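Local atomic coordinates of Lmo0181 protein (Listeria monocytogenes serovar 1/2a, PDB entry 5F7V), a protein that binds the cyclic alpha-glucan cycloalternan as the substrate-binding lipoprotein of an ABC system, probably delivering it to a membrane transporter for uptake. Residues E309-R314 with K327-P332; W319-T324 with E343-S348. All blocks are in the same frame, centred on the assembly; numbering follows the deposited sequence.

Interaction 1 (E309-R314 with K327-P332)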
ATOM      1  N   GLU A 309       0.912  15.712 -17.793  1.00 12.46           N
ATOM      2  CA  GLU A 309       1.645  14.727 -18.567  1.00 12.79           C
ATOM      3  C   GLU A 309       2.074  13.580 -17.655  1.00 11.25           C
ATOM      4  O   GLU A 309       2.005  12.409 -18.056  1.00 11.28           O
ATOM      5  CB  GLU A 309       2.791  15.388 -19.367  1.00 14.12           C
ATOM      6  CG  GLU A 309       3.839  14.474 -20.022  1.00 15.13           C
ATOM      7  CD  GLU A 309       3.330  13.615 -21.159  1.00 16.75           C
ATOM      8  OE1 GLU A 309       2.151  13.729 -21.599  1.00 18.16           O
ATOM      9  OE2 GLU A 309       4.155  12.784 -21.640  1.00 17.95           O
ATOM     10  N   ALA A 310       2.553  13.873 -16.450  1.00  9.90           N
ATOM     11  CA  ALA A 310       2.895  12.818 -15.502  1.00  8.81           C
ATOM     12  C   ALA A 310       1.678  11.954 -15.182  1.00  8.28           C
ATOM     13  O   ALA A 310       1.785  10.744 -15.141  1.00  7.95           O
ATOM     14  CB  ALA A 310       3.495  13.383 -14.245  1.00  8.09           C
ATOM     15  N   ALA A 311       0.516  12.581 -15.008  1.00  8.18           N
ATOM     16  CA  ALA A 311      -0.710  11.858 -14.657  1.00  8.02           C
ATOM     17  C   ALA A 311      -1.098  10.958 -15.818  1.00  8.64           C
ATOM     18  O   ALA A 311      -1.484   9.833 -15.582  1.00  8.46           O
ATOM     19  CB  ALA A 311      -1.842  12.801 -14.278  1.00  8.24           C
ATOM     20  N   LYS A 312      -0.963  11.451 -17.044  1.00  9.47           N
ATOM     21  CA  LYS A 312      -1.309  10.619 -18.202  1.00 10.25           C
ATOM     22  C   LYS A 312      -0.375   9.424 -18.345  1.00  9.90           C
ATOM     23  O   LYS A 312      -0.847   8.338 -18.718  1.00 10.04           O
ATOM     24  CB  LYS A 312      -1.243  11.449 -19.471  1.00 11.66           C
ATOM     25  CG  LYS A 312      -2.387  12.433 -19.545  1.00 12.41           C
ATOM     26  CD  LYS A 312      -2.111  13.505 -20.576  1.00 13.98           C
ATOM     27  CE  LYS A 312      -3.359  14.305 -20.895  1.00 15.25           C
ATOM     28  NZ  LYS A 312      -3.030  15.475 -21.748  1.00 16.78           N
ATOM     29  N   ILE A 313       0.914   9.597 -18.058  1.00  9.46           N
ATOM     30  CA  ILE A 313       1.860   8.488 -18.062  1.00  9.38           C
ATOM     31  C   ILE A 313       1.480   7.449 -17.010  1.00  8.66           C
ATOM     32  O   ILE A 313       1.505   6.257 -17.284  1.00  8.93           O
ATOM     33  CB  ILE A 313       3.297   8.986 -17.853  1.00  9.35           C
ATOM     34  CG1 ILE A 313       3.802   9.809 -19.048  1.00 10.35           C
ATOM     35  CG2 ILE A 313       4.259   7.838 -17.580  1.00  9.38           C
ATOM     36  CD1 ILE A 313       5.003  10.662 -18.681  1.00 10.30           C
ATOM     37  N   ARG A 314       1.149   7.942 -15.823  1.00  7.79           N
ATOM     38  CA  ARG A 314       0.789   7.078 -14.725  1.00  7.31           C
ATOM     39  C   ARG A 314      -0.416   6.216 -15.097  1.00  7.78           C
ATOM     40  O   ARG A 314      -0.421   5.026 -14.840  1.00  7.93           O
ATOM     41  CB  ARG A 314       0.507   7.953 -13.506  1.00  6.62           C
ATOM     42  CG  ARG A 314       0.238   7.101 -12.301  1.00  6.21           C
ATOM     43  CD  ARG A 314       0.231   7.890 -11.023  1.00  5.69           C
ATOM     44  NE  ARG A 314       1.528   8.407 -10.627  1.00  5.43           N
ATOM     45  CZ  ARG A 314       2.435   7.744  -9.922  1.00  5.32           C
ATOM     46  NH1 ARG A 314       3.530   8.396  -9.586  1.00  5.18           N
ATOM     47  NH2 ARG A 314       2.238   6.491  -9.527  1.00  5.48           N
ATOM     48  N   LYS A 327     -11.932  13.670 -14.503  1.00 19.86           N
ATOM     49  CA  LYS A 327     -12.554  12.485 -15.104  1.00 19.67           C
ATOM     50  C   LYS A 327     -11.927  12.088 -16.426  1.00 18.42           C
ATOM     51  O   LYS A 327     -11.846  10.889 -16.696  1.00 16.99           O
ATOM     52  CB  LYS A 327     -14.072  12.676 -15.259  1.00 21.86           C
ATOM     53  CG  LYS A 327     -14.786  12.398 -13.944  1.00 23.16           C
ATOM     54  CD  LYS A 327     -16.297  12.618 -14.075  1.00 25.69           C
ATOM     55  CE  LYS A 327     -16.915  13.166 -12.781  1.00 27.08           C
ATOM     56  NZ  LYS A 327     -18.185  13.905 -13.048  1.00 29.48           N
ATOM     57  N   GLU A 328     -11.470  13.043 -17.228  1.00 18.63           N
ATOM     58  CA  GLU A 328     -10.854  12.740 -18.524  1.00 18.49           C
ATOM     59  C   GLU A 328      -9.495  12.105 -18.296  1.00 17.15           C
ATOM     60  O   GLU A 328      -9.141  11.213 -19.050  1.00 16.22           O
ATOM     61  CB  GLU A 328     -10.748  13.932 -19.472  1.00 20.24           C
ATOM     62  CG  GLU A 328     -12.097  14.570 -19.767  1.00 22.35           C
ATOM     63  CD  GLU A 328     -12.480  15.563 -18.685  1.00 24.05           C
ATOM     64  OE1 GLU A 328     -11.740  16.563 -18.522  1.00 25.76           O
ATOM     65  OE2 GLU A 328     -13.492  15.333 -17.986  1.00 25.45           O
ATOM     66  N   ILE A 329      -8.744  12.542 -17.286  1.00 16.94           N
ATOM     67  CA  ILE A 329      -7.491  11.885 -16.951  1.00 16.16           C
ATOM     68  C   ILE A 329      -7.709  10.440 -16.486  1.00 14.74           C
ATOM     69  O   ILE A 329      -6.938   9.561 -16.864  1.00 13.67           O
ATOM     70  CB  ILE A 329      -6.731  12.694 -15.871  1.00 17.00           C
ATOM     71  CG1 ILE A 329      -6.249  14.025 -16.462  1.00 18.34           C
ATOM     72  CG2 ILE A 329      -5.556  11.922 -15.257  1.00 16.57           C
ATOM     73  CD1 ILE A 329      -5.050  13.933 -17.382  1.00 18.47           C
ATOM     74  N   LEU A 330      -8.751  10.185 -15.707  1.00 14.41           N
ATOM     75  CA  LEU A 330      -9.017   8.839 -15.192  1.00 14.03           C
ATOM     76  C   LEU A 330      -9.692   7.873 -16.156  1.00 13.23           C
ATOM     77  O   LEU A 330      -9.611   6.662 -15.986  1.00 12.66           O
ATOM     78  CB  LEU A 330      -9.902   8.886 -13.943  1.00 14.95           C
ATOM     79  CG  LEU A 330      -9.294   9.328 -12.612  1.00 15.71           C
ATOM     80  CD1 LEU A 330     -10.338   9.514 -11.520  1.00 16.63           C
ATOM     81  CD2 LEU A 330      -8.302   8.267 -12.159  1.00 15.03           C
ATOM     82  N   GLN A 331     -10.379   8.400 -17.163  1.00 13.38           N
ATOM     83  CA  GLN A 331     -11.144   7.522 -18.048  1.00 13.22           C
ATOM     84  C   GLN A 331     -10.342   6.385 -18.674  1.00 11.91           C
ATOM     85  O   GLN A 331     -10.869   5.270 -18.674  1.00 11.22           O
ATOM     86  CB  GLN A 331     -11.843   8.334 -19.137  1.00 14.63           C
ATOM     87  CG  GLN A 331     -12.919   7.560 -19.901  1.00 15.56           C
ATOM     88  CD  GLN A 331     -13.996   6.990 -18.985  1.00 16.10           C
ATOM     89  OE1 GLN A 331     -14.522   7.682 -18.124  1.00 18.11           O
ATOM     90  NE2 GLN A 331     -14.324   5.720 -19.151  1.00 16.44           N
ATOM     91  N   PRO A 332      -9.119   6.610 -19.193  1.00 11.12           N
ATOM     92  CA  PRO A 332      -8.394   5.472 -19.771  1.00 10.55           C
ATOM     93  C   PRO A 332      -8.147   4.364 -18.746  1.00  9.76           C
ATOM     94  O   PRO A 332      -8.089   3.192 -19.128  1.00  9.48           O
ATOM     95  CB  PRO A 332      -7.101   6.110 -20.313  1.00 10.58           C
ATOM     96  CG  PRO A 332      -7.455   7.535 -20.567  1.00 11.31           C
ATOM     97  CD  PRO A 332      -8.405   7.883 -19.448  1.00 11.46           C
TER

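Interaction 2 (W319-T324 with E343-S348). With GLC (alpha-D-glucopyranose), chain B.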
ATOM      1  N   TRP A 319      -0.085   2.599 -13.052  1.00  7.74           N
ATOM      2  CA  TRP A 319       0.838   2.726 -11.917  1.00  7.33           C
ATOM      3  C   TRP A 319       0.149   3.408 -10.755  1.00  6.61           C
ATOM      4  O   TRP A 319       0.292   4.594 -10.523  1.00  6.18           O
ATOM      5  CB  TRP A 319       2.123   3.401 -12.370  1.00  7.51           C
ATOM      6  CG  TRP A 319       3.110   3.581 -11.263  1.00  7.47           C
ATOM      7  CD1 TRP A 319       3.184   2.893 -10.084  1.00  7.68           C
ATOM      8  CD2 TRP A 319       4.153   4.557 -11.234  1.00  7.36           C
ATOM      9  NE1 TRP A 319       4.227   3.382  -9.349  1.00  7.50           N
ATOM     10  CE2 TRP A 319       4.836   4.411 -10.018  1.00  7.30           C
ATOM     11  CE3 TRP A 319       4.578   5.546 -12.128  1.00  7.60           C
ATOM     12  CZ2 TRP A 319       5.907   5.245  -9.672  1.00  7.21           C
ATOM     13  CZ3 TRP A 319       5.656   6.345 -11.773  1.00  7.64           C
ATOM     14  CH2 TRP A 319       6.305   6.189 -10.558  1.00  7.31           C
ATOM     15  N   GLU A 320      -0.649   2.629 -10.035  1.00  6.54           N
ATOM     16  CA  GLU A 320      -1.517   3.155  -8.966  1.00  6.31           C
ATOM     17  C   GLU A 320      -2.443   4.193  -9.598  1.00  6.38           C
ATOM     18  O   GLU A 320      -2.817   4.029 -10.754  1.00  7.44           O
ATOM     19  CB  GLU A 320      -0.735   3.659  -7.765  1.00  5.84           C
ATOM     20  CG  GLU A 320       0.144   2.548  -7.178  1.00  6.06           C
ATOM     21  CD  GLU A 320       0.764   2.869  -5.846  1.00  5.91           C
ATOM     22  OE1 GLU A 320       0.614   4.031  -5.341  1.00  5.48           O
ATOM     23  OE2 GLU A 320       1.431   1.939  -5.339  1.00  6.31           O
ATOM     24  N   LEU A 321      -2.852   5.229  -8.879  1.00  6.04           N
ATOM     25  CA  LEU A 321      -3.700   6.306  -9.381  1.00  6.19           C
ATOM     26  C   LEU A 321      -2.995   7.612  -9.129  1.00  5.90           C
ATOM     27  O   LEU A 321      -2.376   7.790  -8.099  1.00  5.54           O
ATOM     28  CB  LEU A 321      -5.076   6.262  -8.689  1.00  6.54           C
ATOM     29  CG  LEU A 321      -5.963   5.051  -9.007  1.00  7.04           C
ATOM     30  CD1 LEU A 321      -7.156   5.044  -8.066  1.00  7.41           C
ATOM     31  CD2 LEU A 321      -6.403   5.052 -10.448  1.00  7.52           C
ATOM     32  N   PRO A 322      -3.101   8.552 -10.068  1.00  6.05           N
ATOM     33  CA  PRO A 322      -2.580   9.901  -9.859  1.00  6.07           C
ATOM     34  C   PRO A 322      -3.394  10.647  -8.820  1.00  6.53           C
ATOM     35  O   PRO A 322      -4.526  10.312  -8.522  1.00  6.79           O
ATOM     36  CB  PRO A 322      -2.701  10.525 -11.237  1.00  6.43           C
ATOM     37  CG  PRO A 322      -3.938   9.877 -11.782  1.00  6.81           C
ATOM     38  CD  PRO A 322      -3.924   8.465 -11.289  1.00  6.55           C
ATOM     39  N   ALA A 323      -2.761  11.646  -8.237  1.00  6.85           N
ATOM     40  CA  ALA A 323      -3.466  12.492  -7.302  1.00  7.67           C
ATOM     41  C   ALA A 323      -4.605  13.303  -7.892  1.00  8.93           C
ATOM     42  O   ALA A 323      -5.575  13.592  -7.207  1.00  9.35           O
ATOM     43  CB  ALA A 323      -2.496  13.397  -6.613  1.00  7.58           C
ATOM     44  N   THR A 324      -4.479  13.697  -9.154  0.70  9.55           N
ATOM     45  CA  THR A 324      -5.537  14.476  -9.804  0.70 11.01           C
ATOM     46  C   THR A 324      -6.811  13.629  -9.937  0.70 12.04           C
ATOM     47  O   THR A 324      -6.701  12.456 -10.293  0.70 12.25           O
ATOM     48  CB  THR A 324      -5.043  15.023 -11.157  0.70 11.42           C
ATOM     49  OG1 THR A 324      -3.942  15.916 -10.927  0.70 11.48           O
ATOM     50  CG2 THR A 324      -6.186  15.779 -11.856  0.70 12.42           C
ATOM     51  N   GLU A 343     -14.031  -0.637 -11.974  1.00  7.87           N
ATOM     52  CA  GLU A 343     -14.889   0.080 -11.022  1.00  8.63           C
ATOM     53  C   GLU A 343     -14.729  -0.427  -9.603  1.00  7.60           C
ATOM     54  O   GLU A 343     -14.949   0.366  -8.688  1.00  7.41           O
ATOM     55  CB  GLU A 343     -16.360   0.128 -11.444  1.00 10.58           C
ATOM     56  CG  GLU A 343     -16.674   1.052 -12.587  1.00 12.79           C
ATOM     57  CD  GLU A 343     -16.647   2.561 -12.332  1.00 14.61           C
ATOM     58  OE1 GLU A 343     -16.237   3.053 -11.245  1.00 17.30           O
ATOM     59  OE2 GLU A 343     -17.062   3.264 -13.297  1.00 18.18           O
ATOM     60  N   ALA A 344     -14.322  -1.677  -9.389  1.00  6.80           N
ATOM     61  CA  ALA A 344     -14.103  -2.147  -8.022  1.00  6.28           C
ATOM     62  C   ALA A 344     -13.074  -1.305  -7.288  1.00  5.88           C
ATOM     63  O   ALA A 344     -13.163  -1.149  -6.070  1.00  5.76           O
ATOM     64  CB  ALA A 344     -13.648  -3.601  -7.991  1.00  6.01           C
ATOM     65  N   VAL A 345     -12.083  -0.754  -7.988  1.00  5.71           N
ATOM     66  CA  VAL A 345     -11.060   0.067  -7.355  1.00  5.59           C
ATOM     67  C   VAL A 345     -11.709   1.308  -6.745  1.00  5.98           C
ATOM     68  O   VAL A 345     -11.397   1.690  -5.618  1.00  5.99           O
ATOM     69  CB  VAL A 345      -9.982   0.440  -8.406  1.00  5.55           C
ATOM     70  CG1 VAL A 345      -8.970   1.403  -7.806  1.00  5.65           C
ATOM     71  CG2 VAL A 345      -9.275  -0.780  -9.002  1.00  5.33           C
ATOM     72  N   PHE A 346     -12.590   1.945  -7.507  1.00  6.48           N
ATOM     73  CA  PHE A 346     -13.248   3.160  -7.025  1.00  7.17           C
ATOM     74  C   PHE A 346     -14.370   2.838  -6.055  1.00  7.42           C
ATOM     75  O   PHE A 346     -14.546   3.571  -5.082  1.00  7.91           O
ATOM     76  CB  PHE A 346     -13.707   3.996  -8.232  1.00  7.80           C
ATOM     77  CG  PHE A 346     -12.552   4.370  -9.086  1.00  7.80           C
ATOM     78  CD1 PHE A 346     -11.740   5.422  -8.739  1.00  8.19           C
ATOM     79  CD2 PHE A 346     -12.245   3.597 -10.188  1.00  7.61           C
ATOM     80  CE1 PHE A 346     -10.626   5.713  -9.533  1.00  8.18           C
ATOM     81  CE2 PHE A 346     -11.135   3.867 -10.969  1.00  7.62           C
ATOM     82  CZ  PHE A 346     -10.348   4.940 -10.640  1.00  7.85           C
ATOM     83  N   GLU A 347     -15.113   1.758  -6.286  1.00  7.36           N
ATOM     84  CA  GLU A 347     -16.167   1.373  -5.322  1.00  7.72           C
ATOM     85  C   GLU A 347     -15.558   1.143  -3.941  1.00  7.10           C
ATOM     86  O   GLU A 347     -16.175   1.485  -2.923  1.00  7.42           O
ATOM     87  CB  GLU A 347     -16.836   0.088  -5.781  1.00  8.03           C
ATOM     88  CG  GLU A 347     -17.726   0.275  -6.988  1.00  9.11           C
ATOM     89  CD  GLU A 347     -18.026  -1.025  -7.724  1.00  9.64           C
ATOM     90  OE1 GLU A 347     -17.519  -2.102  -7.337  1.00  9.97           O
ATOM     91  OE2 GLU A 347     -18.810  -0.923  -8.695  1.00 11.83           O
ATOM     92  N   SER A 348     -14.339   0.603  -3.886  1.00  6.31           N
ATOM     93  CA  SER A 348     -13.685   0.297  -2.614  1.00  6.03           C
ATOM     94  C   SER A 348     -13.442   1.543  -1.776  1.00  6.41           C
ATOM     95  O   SER A 348     -13.405   1.424  -0.554  1.00  6.41           O
ATOM     96  CB  SER A 348     -12.378  -0.444  -2.875  1.00  5.55           C
ATOM     97  OG  SER A 348     -12.532  -1.726  -3.453  1.00  5.31           O
TER
HETATM   98  C1  GLC B   4       2.282  -0.009  -1.956  1.00  2.56           C
HETATM   99  C2  GLC B   4       1.970   1.470  -1.917  1.00  2.43           C
HETATM  100  C3  GLC B   4       2.462   2.075  -0.615  1.00  2.38           C
HETATM  101  C4  GLC B   4       1.947   1.278   0.577  1.00  2.28           C
HETATM  102  C5  GLC B   4       2.341  -0.187   0.438  1.00  2.35           C
HETATM  103  C6  GLC B   4       1.752  -1.066   1.534  1.00  2.35           C
HETATM  104  O2  GLC B   4       2.585   2.098  -3.048  1.00  2.46           O
HETATM  105  O3  GLC B   4       1.961   3.407  -0.544  1.00  2.35           O
HETATM  106  O4  GLC B   4       2.593   1.784   1.749  1.00  2.40           O
HETATM  107  O5  GLC B   4       1.807  -0.695  -0.804  1.00  2.36           O
HETATM  108  O6  GLC B   4       2.076  -2.414   1.123  1.00  2.41           O

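Interaction 1 (E309-R314 with K327-P332)
I329, on helix 327-335, spreads its two branches over two successive residues of helix 308-316, and the whole contact is carried by this one side chain meeting A311 and K312. The apolar part is a methyl-to-methyl approach: CG2 of I329 lies 3.9 Å from CB of A311, whose side chain leaves its helix toward the partner. The second part is aliphatic contact with a charged residue. CD1 of I329 sits 3.7 Å from CG of K312 and 3.9 Å from CE of K312, so the methyl bears on the methylenes that lead to NZ. The lysine chain runs extended beyond CG and passes the isoleucine at about a right angle. The torsions of I329 divide the work: CG2 stands opposite the backbone N, while CG1 lies beside that N (chi1 -68°) and a further turn at chi2 (-75°) brings CD1 to the lysine. In the first helix I313 N bonds to E309 O at 3.0 Å; the start of helix 327-335 is held by N326 OD1, which accepts from I329 N. I315 under I329 and P322 under A311 extend the apolar patch, and I329 also touches E308. This is structural packing of two consecutive helices, joined through strand 321-322, in a bacterial extracellular solute-binding protein; none of its three residues meets the sugar. With 122 Å² buried, the chemistry implies a small contact held by dispersion and the exclusion of water, where the helices come close at one point through an alanine methyl, a branched isoleucine and lysine methylenes, the lysine charge staying at the exposed margin.

Interaction 2 (W319-T324 with E343-S348)
L321 reaches helix 343-347 with its branched end, where CD1 meets both F346 and V345. The closer approach is to the phenyl ring, CD1 of L321 lying 3.8 Å from CE1 of F346, while CD2 of L321 comes to 4.0 Å from CZ of the same ring. Both methyls thus meet the phenyl group at its CE1 and CZ atoms, CD1 approaching obliquely. V345 adds a lighter touch, its CG1 being 4.1 Å from CD1 of L321, as the two side chains pass in opposite directions. V345 turns CG1 opposite its backbone N (chi1 175°), which places this methyl beside the leucine. One residue before L321 in the chain, E320 serves the sugar: the O2 hydroxyl of a glucose unit donates to OE2 of E320 at 2.6 Å, and S126 holds the other carboxylate oxygen, OE1, in a second-shell bond. Within the helical segment, A344 O accepts from S348 OG (2.8 Å) and from S348 N (3.0 Å), the two donors coming from opposite faces of the carbonyl plane. Farther out, V345 O accepts from N129 ND2, and S348 O is hydrogen-bonded to T278 OG1. The short strand 321-322 pairs antiparallel with strand 119-135 through L321 and F127, and Y333 of helix 327-335 touches both L321 and F346. The contact therefore lies between the sheet beside the cycloalternan pocket and helices 327-335 and 343-347.

From the N terminus, helix 308-316 comes first and leads into strand 321-322, then into helices 327-335 and 343-347. Interaction 1 closes the loop that carries the strand, bringing 327-332 back to 309-314; interaction 2 closes a second one, from 319-324 to 343-348, spanning helix 327-335. Their segments alternate along the chain, so the two loops cross instead of nesting. Their centres are about 11 Å apart, and R314 joins them, with NH2 making a probable hydrogen bond to W319 O and its CD packing beside P322. Together they tie three consecutive helices to the short strand that follows E320 of the sugar pocket.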